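Local structure of sphingomyelinase C (Streptomyces griseocarneus, 7CNE) at residues 207-216 and 247-255; 122-133 and 147-158. The protein is an enzyme of the endonuclease/exonuclease/phosphatase family, built on the two-sheet sandwich of the DNase I-like fold. All blocks are in the same frame, centred on the assembly; numbering follows the deposited sequence.

How the contacts relate
Contact 1 and contact 2 lie on the same six-stranded sheet, their centres about 20 Å apart and their nearest atoms about 7 Å, without touching. Contact 1 joins the end of helix 203-211 to the edge strand 247-251, at one side of that sheet, whereas contact 2 belongs to the hairpin of strands 131-139 and 142-150 further inside it and to the loops running on from it. Both are largely buried. In contact 1, apolar packing of leucine, methionine and tyrosine sits beside a polar edge of backbone bonds and waters. Contact 2 is mainly polar, with two carboxylates and an amide binding backbone groups, and a disulfide closes its more exposed end.

Contact 1 (207-216 and 247-255); sequences MLADGDLAPA and DYVLHRNGH
Asp212 OD1 receives the side-chain amide of Asn253 at 2.8 Å from ND2, in a nearly straight bond. The donor approaches from above the carboxylate plane, whereas the oxygen lies in the plane of the amide; the two flat groups are turned 65° apart. Asn253 N also donates to Asp212 O at 2.9 Å, and a water bridges Asp212 OD2 to Asn253 O. Asp212 has positive phi and is the C-prime residue of the Schellman motif that ends helix 203-211. Two residues on, Ala214 N donates to His251 O at 2.9 Å, so that the two backbone bonds flank a single bridge between Leu213 and Arg252. Arg252 NH1 reaches Gly211 O through a water at the guanidinium edge. The apolar half centres on Leu250, whose CD1 meets Leu208 CD2 and Met207 CE, each at 3.8 Å. A bend at chi3 (80°) sets Met207 CE over the middle of the Tyr248 ring, with SD above the same face in a Met-aromatic contact; Tyr248 OH bonds to Val197 O. The amide and water probably favour an ionised Asp212, while the more distant charge of Arg252 is shared with its salt-bridge partner Asp175, which also touches Asp212.

Contact 2 (122-133 and 147-158); sequences CGADWWSNKGFA and VGTHAQSTDSGC
Strands 131-133 and 147-150 run antiparallel at 154°, and Ala133 and Gly148 form a hydrogen-bonded pair, each N donating to the other's O in the carbonyl plane. Beside this pair, Val147 CG1 packs against Phe132 CD2 at 3.6 Å, and the Phe132 ring meets Phe177 of helix 162-180 edge-to-face. With OG1 anti to the backbone N (chi1 -165°), Thr149 donates across to Gly131 O at 2.8 Å, from above the carbonyl plane.

Past the strands, the contact is carried mostly by side chains gripping backbone groups. The carboxylate of Asp125 takes two bonds from Ser153: OG donates to the syn lone pair of OD1 at 2.9 Å, and N meets OD2 at 3.0 Å from above the plane. A water on OD2 also bonds to Lys130 NZ and Ala151 O, and lies over one face of the His150 imidazole. Gln152, folded back at chi2, straddles Cys122: its OE1 accepts from Cys122 N at 2.9 Å and its NE2 donates to Cys122 O, while the same NE2 also reaches Ser153 O, which fixes the rotation of the amide. Asp155 OD2 is gripped from opposite faces of its carboxylate by Ala124 N, at 3.0 Å, and by Gly157 N, the latter closing an Asx turn. The Cys122-Cys158 disulfide, 2.1 Å between the SG atoms, ties the two loops covalently.

His150 NE2 bonds to a bound succinic acid, probably from the crystallisation liquor, which may mark a pocket at the strand ends, where loops of the two-layered DNase I-like sandwich commonly line the active site.

Contact 1 (207-216 and 247-255)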
# COMPACT_ATOMS: atom_id res chain seq x y z
N MET A 207 -16.36 -0.54 2.95
CA MET A 207 -15.08 -1.22 2.76
C MET A 207 -14.94 -2.41 3.71
O MET A 207 -14.59 -3.52 3.29
CB MET A 207 -13.93 -0.23 2.96
CG MET A 207 -12.54 -0.86 2.93
SD MET A 207 -11.30 0.33 3.44
CE MET A 207 -11.49 0.25 5.23
N LEU A 208 -15.21 -2.20 5.01
CA LEU A 208 -15.16 -3.29 5.98
C LEU A 208 -16.04 -4.46 5.56
O LEU A 208 -15.63 -5.62 5.64
CB LEU A 208 -15.59 -2.78 7.36
CG LEU A 208 -14.75 -1.71 8.07
CD1 LEU A 208 -15.40 -1.40 9.39
CD2 LEU A 208 -13.30 -2.19 8.25
N ALA A 209 -17.26 -4.17 5.12
CA ALA A 209 -18.18 -5.24 4.73
C ALA A 209 -17.72 -5.92 3.44
O ALA A 209 -17.80 -7.15 3.32
CB ALA A 209 -19.59 -4.67 4.57
N ASP A 210 -17.22 -5.14 2.47
CA ASP A 210 -16.79 -5.72 1.20
C ASP A 210 -15.56 -6.61 1.36
O ASP A 210 -15.48 -7.68 0.75
CB ASP A 210 -16.52 -4.61 0.19
CG ASP A 210 -17.80 -3.96 -0.35
OD1 ASP A 210 -18.86 -4.64 -0.35
OD2 ASP A 210 -17.75 -2.78 -0.75
N GLY A 211 -14.58 -6.17 2.15
CA GLY A 211 -13.40 -6.98 2.41
C GLY A 211 -13.55 -8.00 3.51
O GLY A 211 -12.62 -8.78 3.75
N ASP A 212 -14.71 -8.03 4.18
CA ASP A 212 -14.94 -8.86 5.36
C ASP A 212 -13.86 -8.62 6.42
O ASP A 212 -13.24 -9.55 6.96
CB ASP A 212 -15.04 -10.34 4.99
CG ASP A 212 -15.76 -11.17 6.07
OD1 ASP A 212 -16.33 -10.57 7.01
OD2 ASP A 212 -15.73 -12.42 5.99
N LEU A 213 -13.65 -7.34 6.74
CA LEU A 213 -12.55 -6.88 7.57
C LEU A 213 -13.06 -6.48 8.95
O LEU A 213 -14.11 -5.86 9.07
CB LEU A 213 -11.85 -5.68 6.93
CG LEU A 213 -11.40 -5.87 5.48
CD1 LEU A 213 -11.11 -4.54 4.83
CD2 LEU A 213 -10.18 -6.79 5.46
N ALA A 214 -12.30 -6.83 9.99
CA ALA A 214 -12.56 -6.29 11.32
C ALA A 214 -11.95 -4.89 11.45
O ALA A 214 -10.81 -4.68 11.01
CB ALA A 214 -11.98 -7.21 12.40
N PRO A 215 -12.67 -3.91 11.98
CA PRO A 215 -12.04 -2.61 12.23
C PRO A 215 -10.93 -2.77 13.25
O PRO A 215 -10.95 -3.69 14.08
CB PRO A 215 -13.18 -1.75 12.77
CG PRO A 215 -14.14 -2.73 13.36
CD PRO A 215 -14.05 -3.96 12.49
N ALA A 216 -9.93 -1.91 13.15
CA ALA A 216 -8.93 -1.85 14.21
C ALA A 216 -9.63 -1.46 15.51
O ALA A 216 -10.65 -0.78 15.51
CB ALA A 216 -7.83 -0.84 13.86
N ASP A 247 -5.25 4.90 4.47
CA ASP A 247 -4.28 3.81 4.54
C ASP A 247 -4.53 2.95 5.78
O ASP A 247 -4.72 3.49 6.88
CB ASP A 247 -2.86 4.40 4.54
CG ASP A 247 -2.58 5.26 3.30
OD1 ASP A 247 -2.41 4.68 2.20
OD2 ASP A 247 -2.54 6.51 3.41
N TYR A 248 -4.52 1.62 5.61
CA TYR A 248 -5.02 0.70 6.63
C TYR A 248 -4.21 -0.58 6.68
O TYR A 248 -3.62 -1.00 5.68
CB TYR A 248 -6.48 0.30 6.35
CG TYR A 248 -7.47 1.44 6.22
CD1 TYR A 248 -7.71 2.04 4.99
CD2 TYR A 248 -8.20 1.87 7.33
CE1 TYR A 248 -8.64 3.07 4.86
CE2 TYR A 248 -9.14 2.90 7.21
CZ TYR A 248 -9.35 3.49 5.97
OH TYR A 248 -10.26 4.52 5.83
N VAL A 249 -4.22 -1.23 7.85
CA VAL A 249 -3.84 -2.64 8.00
C VAL A 249 -4.91 -3.27 8.86
O VAL A 249 -4.99 -2.99 10.06
CB VAL A 249 -2.46 -2.82 8.63
CG1 VAL A 249 -2.07 -4.33 8.68
CG2 VAL A 249 -1.39 -1.99 7.91
N LEU A 250 -5.74 -4.13 8.27
CA LEU A 250 -6.93 -4.65 8.95
C LEU A 250 -6.98 -6.17 8.85
O LEU A 250 -6.75 -6.74 7.78
CB LEU A 250 -8.21 -4.04 8.35
CG LEU A 250 -8.36 -2.52 8.49
CD1 LEU A 250 -9.56 -1.98 7.67
CD2 LEU A 250 -8.47 -2.12 9.96
N HIS A 251 -7.31 -6.81 9.97
CA HIS A 251 -7.47 -8.25 10.02
C HIS A 251 -8.80 -8.68 9.40
O HIS A 251 -9.73 -7.89 9.23
CB HIS A 251 -7.40 -8.74 11.47
CG HIS A 251 -6.02 -8.67 12.03
ND1 HIS A 251 -5.12 -9.71 11.91
CD2 HIS A 251 -5.36 -7.69 12.69
CE1 HIS A 251 -3.98 -9.38 12.48
NE2 HIS A 251 -4.10 -8.15 12.96
N ARG A 252 -8.86 -9.96 9.06
CA ARG A 252 -10.04 -10.57 8.43
C ARG A 252 -10.97 -11.14 9.49
O ARG A 252 -10.52 -11.79 10.44
CB ARG A 252 -9.59 -11.68 7.48
CG ARG A 252 -10.70 -12.36 6.71
CD ARG A 252 -10.11 -13.06 5.49
NE ARG A 252 -11.09 -13.85 4.76
CZ ARG A 252 -11.85 -13.39 3.77
NH1 ARG A 252 -11.77 -12.12 3.39
NH2 ARG A 252 -12.70 -14.21 3.17
N ASN A 253 -12.27 -10.91 9.32
CA ASN A 253 -13.24 -11.47 10.26
C ASN A 253 -13.12 -12.99 10.32
O ASN A 253 -12.88 -13.66 9.31
CB ASN A 253 -14.67 -11.08 9.87
CG ASN A 253 -14.97 -9.63 10.18
OD1 ASN A 253 -14.53 -9.10 11.21
ND2 ASN A 253 -15.74 -8.98 9.30
N GLY A 254 -13.29 -13.54 11.53
CA GLY A 254 -13.25 -14.97 11.72
C GLY A 254 -11.87 -15.58 11.84
O GLY A 254 -11.76 -16.80 11.97
N HIS A 255 -10.81 -14.78 11.80
CA HIS A 255 -9.46 -15.30 11.93
C HIS A 255 -8.82 -14.78 13.20
O HIS A 255 -9.20 -13.71 13.71
CB HIS A 255 -8.61 -14.93 10.70
CG HIS A 255 -8.98 -15.72 9.48
ND1 HIS A 255 -8.30 -16.87 9.11
CD2 HIS A 255 -9.99 -15.57 8.60
CE1 HIS A 255 -8.86 -17.37 8.03
NE2 HIS A 255 -9.89 -16.60 7.69
O HOH W 1 -10.07 -10.10 4.42
O HOH W 2 -14.35 -14.44 7.11
O HOH W 3 -8.19 -5.19 12.16

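Contact 2 (122-133 and 147-158)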
# COMPACT_ATOMS: atom_id res chain seq x y z
N CYS A 122 -11.30 1.68 -13.18
CA CYS A 122 -11.74 2.74 -14.07
C CYS A 122 -10.67 3.82 -14.17
O CYS A 122 -9.72 3.86 -13.38
CB CYS A 122 -13.08 3.36 -13.62
SG CYS A 122 -13.09 4.09 -11.95
N GLY A 123 -10.85 4.71 -15.14
CA GLY A 123 -9.89 5.78 -15.35
C GLY A 123 -8.51 5.23 -15.61
O GLY A 123 -8.34 4.21 -16.29
N ALA A 124 -7.51 5.89 -15.03
CA ALA A 124 -6.12 5.51 -15.26
C ALA A 124 -5.80 4.14 -14.70
O ALA A 124 -4.96 3.42 -15.26
CB ALA A 124 -5.18 6.55 -14.64
N ASP A 125 -6.44 3.75 -13.60
CA ASP A 125 -6.14 2.48 -12.96
C ASP A 125 -6.41 1.30 -13.89
O ASP A 125 -5.72 0.27 -13.82
CB ASP A 125 -6.96 2.32 -11.68
CG ASP A 125 -6.73 3.43 -10.68
OD1 ASP A 125 -6.72 4.63 -11.08
OD2 ASP A 125 -6.59 3.10 -9.48
N TRP A 126 -7.44 1.40 -14.73
CA TRP A 126 -7.78 0.27 -15.61
C TRP A 126 -6.63 -0.08 -16.54
O TRP A 126 -6.35 -1.26 -16.78
CB TRP A 126 -9.03 0.60 -16.42
CG TRP A 126 -9.34 -0.43 -17.50
CD1 TRP A 126 -9.14 -0.30 -18.85
CD2 TRP A 126 -9.94 -1.72 -17.31
NE1 TRP A 126 -9.55 -1.44 -19.51
CE2 TRP A 126 -10.05 -2.32 -18.59
CE3 TRP A 126 -10.38 -2.43 -16.19
CZ2 TRP A 126 -10.59 -3.60 -18.77
CZ3 TRP A 126 -10.92 -3.70 -16.37
CH2 TRP A 126 -11.02 -4.27 -17.66
N TRP A 127 -5.95 0.94 -17.07
CA TRP A 127 -4.96 0.71 -18.12
C TRP A 127 -3.64 0.17 -17.58
O TRP A 127 -2.77 -0.17 -18.38
CB TRP A 127 -4.75 2.02 -18.90
CG TRP A 127 -6.07 2.45 -19.47
CD1 TRP A 127 -6.85 3.48 -19.04
CD2 TRP A 127 -6.80 1.79 -20.50
NE1 TRP A 127 -8.02 3.52 -19.77
CE2 TRP A 127 -8.01 2.50 -20.68
CE3 TRP A 127 -6.54 0.69 -21.32
CZ2 TRP A 127 -8.95 2.13 -21.64
CZ3 TRP A 127 -7.48 0.33 -22.27
CH2 TRP A 127 -8.67 1.05 -22.42
N SER A 128 -3.50 0.05 -16.27
CA SER A 128 -2.26 -0.44 -15.69
C SER A 128 -2.53 -1.73 -14.93
O SER A 128 -3.69 -2.12 -14.71
CB SER A 128 -1.63 0.64 -14.79
OG SER A 128 -2.39 0.85 -13.62
N ASN A 129 -1.47 -2.42 -14.53
CA ASN A 129 -1.61 -3.72 -13.87
C ASN A 129 -1.77 -3.56 -12.36
O ASN A 129 -1.06 -4.18 -11.56
CB ASN A 129 -0.41 -4.61 -14.20
CG ASN A 129 -0.62 -5.46 -15.43
OD1 ASN A 129 -1.75 -5.71 -15.86
ND2 ASN A 129 0.49 -5.92 -16.02
N LYS A 130 -2.72 -2.70 -11.96
CA LYS A 130 -3.04 -2.54 -10.55
C LYS A 130 -3.63 -3.83 -10.01
O LYS A 130 -4.38 -4.53 -10.69
CB LYS A 130 -4.02 -1.37 -10.35
CG LYS A 130 -3.37 0.02 -10.39
CD LYS A 130 -2.54 0.24 -9.12
CE LYS A 130 -1.73 1.53 -9.20
NZ LYS A 130 -2.52 2.72 -8.78
N GLY A 131 -3.27 -4.18 -8.77
CA GLY A 131 -3.71 -5.44 -8.22
C GLY A 131 -3.28 -5.64 -6.79
O GLY A 131 -3.07 -4.66 -6.07
N PHE A 132 -3.14 -6.89 -6.36
CA PHE A 132 -2.68 -7.15 -5.01
C PHE A 132 -1.67 -8.29 -5.00
O PHE A 132 -1.63 -9.14 -5.90
CB PHE A 132 -3.85 -7.44 -4.03
CG PHE A 132 -4.75 -8.60 -4.42
CD1 PHE A 132 -5.86 -8.40 -5.23
CD2 PHE A 132 -4.52 -9.87 -3.91
CE1 PHE A 132 -6.70 -9.45 -5.55
CE2 PHE A 132 -5.38 -10.93 -4.24
CZ PHE A 132 -6.46 -10.71 -5.06
N ALA A 133 -0.81 -8.26 -3.98
CA ALA A 133 0.12 -9.34 -3.70
C ALA A 133 -0.41 -10.13 -2.52
O ALA A 133 -0.92 -9.56 -1.56
CB ALA A 133 1.51 -8.80 -3.38
N VAL A 147 -2.25 -9.62 2.44
CA VAL A 147 -2.56 -9.07 1.12
C VAL A 147 -2.13 -7.61 1.13
O VAL A 147 -2.56 -6.83 1.99
CB VAL A 147 -4.05 -9.19 0.77
CG1 VAL A 147 -4.34 -8.52 -0.60
CG2 VAL A 147 -4.50 -10.66 0.78
N GLY A 148 -1.28 -7.23 0.19
CA GLY A 148 -0.84 -5.85 0.05
C GLY A 148 -1.42 -5.30 -1.24
O GLY A 148 -1.41 -5.99 -2.26
N THR A 149 -1.93 -4.07 -1.20
CA THR A 149 -2.60 -3.57 -2.39
C THR A 149 -2.62 -2.05 -2.39
O THR A 149 -2.20 -1.37 -1.44
CB THR A 149 -4.03 -4.13 -2.51
OG1 THR A 149 -4.52 -3.90 -3.83
CG2 THR A 149 -4.96 -3.46 -1.51
N HIS A 150 -3.09 -1.53 -3.52
CA HIS A 150 -3.37 -0.12 -3.74
C HIS A 150 -4.67 -0.10 -4.53
O HIS A 150 -4.67 -0.46 -5.71
CB HIS A 150 -2.22 0.55 -4.51
CG HIS A 150 -2.38 2.02 -4.69
ND1 HIS A 150 -1.56 2.76 -5.52
CD2 HIS A 150 -3.26 2.90 -4.15
CE1 HIS A 150 -1.93 4.03 -5.49
NE2 HIS A 150 -2.95 4.14 -4.67
N ALA A 151 -5.77 0.26 -3.89
CA ALA A 151 -7.09 0.14 -4.51
C ALA A 151 -7.39 1.33 -5.42
O ALA A 151 -6.65 2.32 -5.49
CB ALA A 151 -8.17 -0.00 -3.43
N GLN A 152 -8.50 1.21 -6.15
CA GLN A 152 -8.88 2.18 -7.18
C GLN A 152 -8.86 3.62 -6.67
O GLN A 152 -9.47 3.94 -5.65
CB GLN A 152 -10.27 1.83 -7.71
CG GLN A 152 -10.91 2.90 -8.61
CD GLN A 152 -10.26 2.95 -9.96
OE1 GLN A 152 -10.09 1.92 -10.60
NE2 GLN A 152 -9.87 4.15 -10.41
N SER A 153 -8.18 4.50 -7.41
CA SER A 153 -8.15 5.91 -7.03
C SER A 153 -9.39 6.63 -7.55
O SER A 153 -10.09 6.16 -8.45
CB SER A 153 -6.89 6.59 -7.58
OG SER A 153 -6.91 6.61 -9.00
N THR A 154 -9.68 7.78 -6.95
CA THR A 154 -10.82 8.60 -7.37
C THR A 154 -10.36 9.48 -8.53
O THR A 154 -10.01 10.65 -8.39
CB THR A 154 -11.36 9.40 -6.18
OG1 THR A 154 -11.79 8.48 -5.18
CG2 THR A 154 -12.55 10.27 -6.60
N ASP A 155 -10.38 8.88 -9.72
CA ASP A 155 -9.66 9.37 -10.89
C ASP A 155 -10.56 10.16 -11.84
O ASP A 155 -11.76 9.91 -11.95
CB ASP A 155 -9.03 8.21 -11.66
CG ASP A 155 -8.21 8.69 -12.84
OD1 ASP A 155 -7.14 9.27 -12.59
OD2 ASP A 155 -8.64 8.52 -14.00
N SER A 156 -9.92 11.09 -12.55
CA SER A 156 -10.60 11.96 -13.51
C SER A 156 -11.33 11.17 -14.59
O SER A 156 -12.38 11.60 -15.07
CB SER A 156 -9.56 12.89 -14.16
OG SER A 156 -10.15 14.12 -14.51
N GLY A 157 -10.77 10.03 -15.00
CA GLY A 157 -11.33 9.20 -16.04
C GLY A 157 -12.46 8.31 -15.61
O GLY A 157 -13.07 7.64 -16.44
N CYS A 158 -12.76 8.27 -14.31
CA CYS A 158 -13.90 7.51 -13.81
C CYS A 158 -15.15 8.37 -13.89
O CYS A 158 -15.10 9.58 -13.63
CB CYS A 158 -13.67 7.06 -12.37
SG CYS A 158 -12.24 5.95 -12.14
O HOH W 4 -4.79 3.14 -7.44
O HOH W 5 -6.60 -0.05 -8.52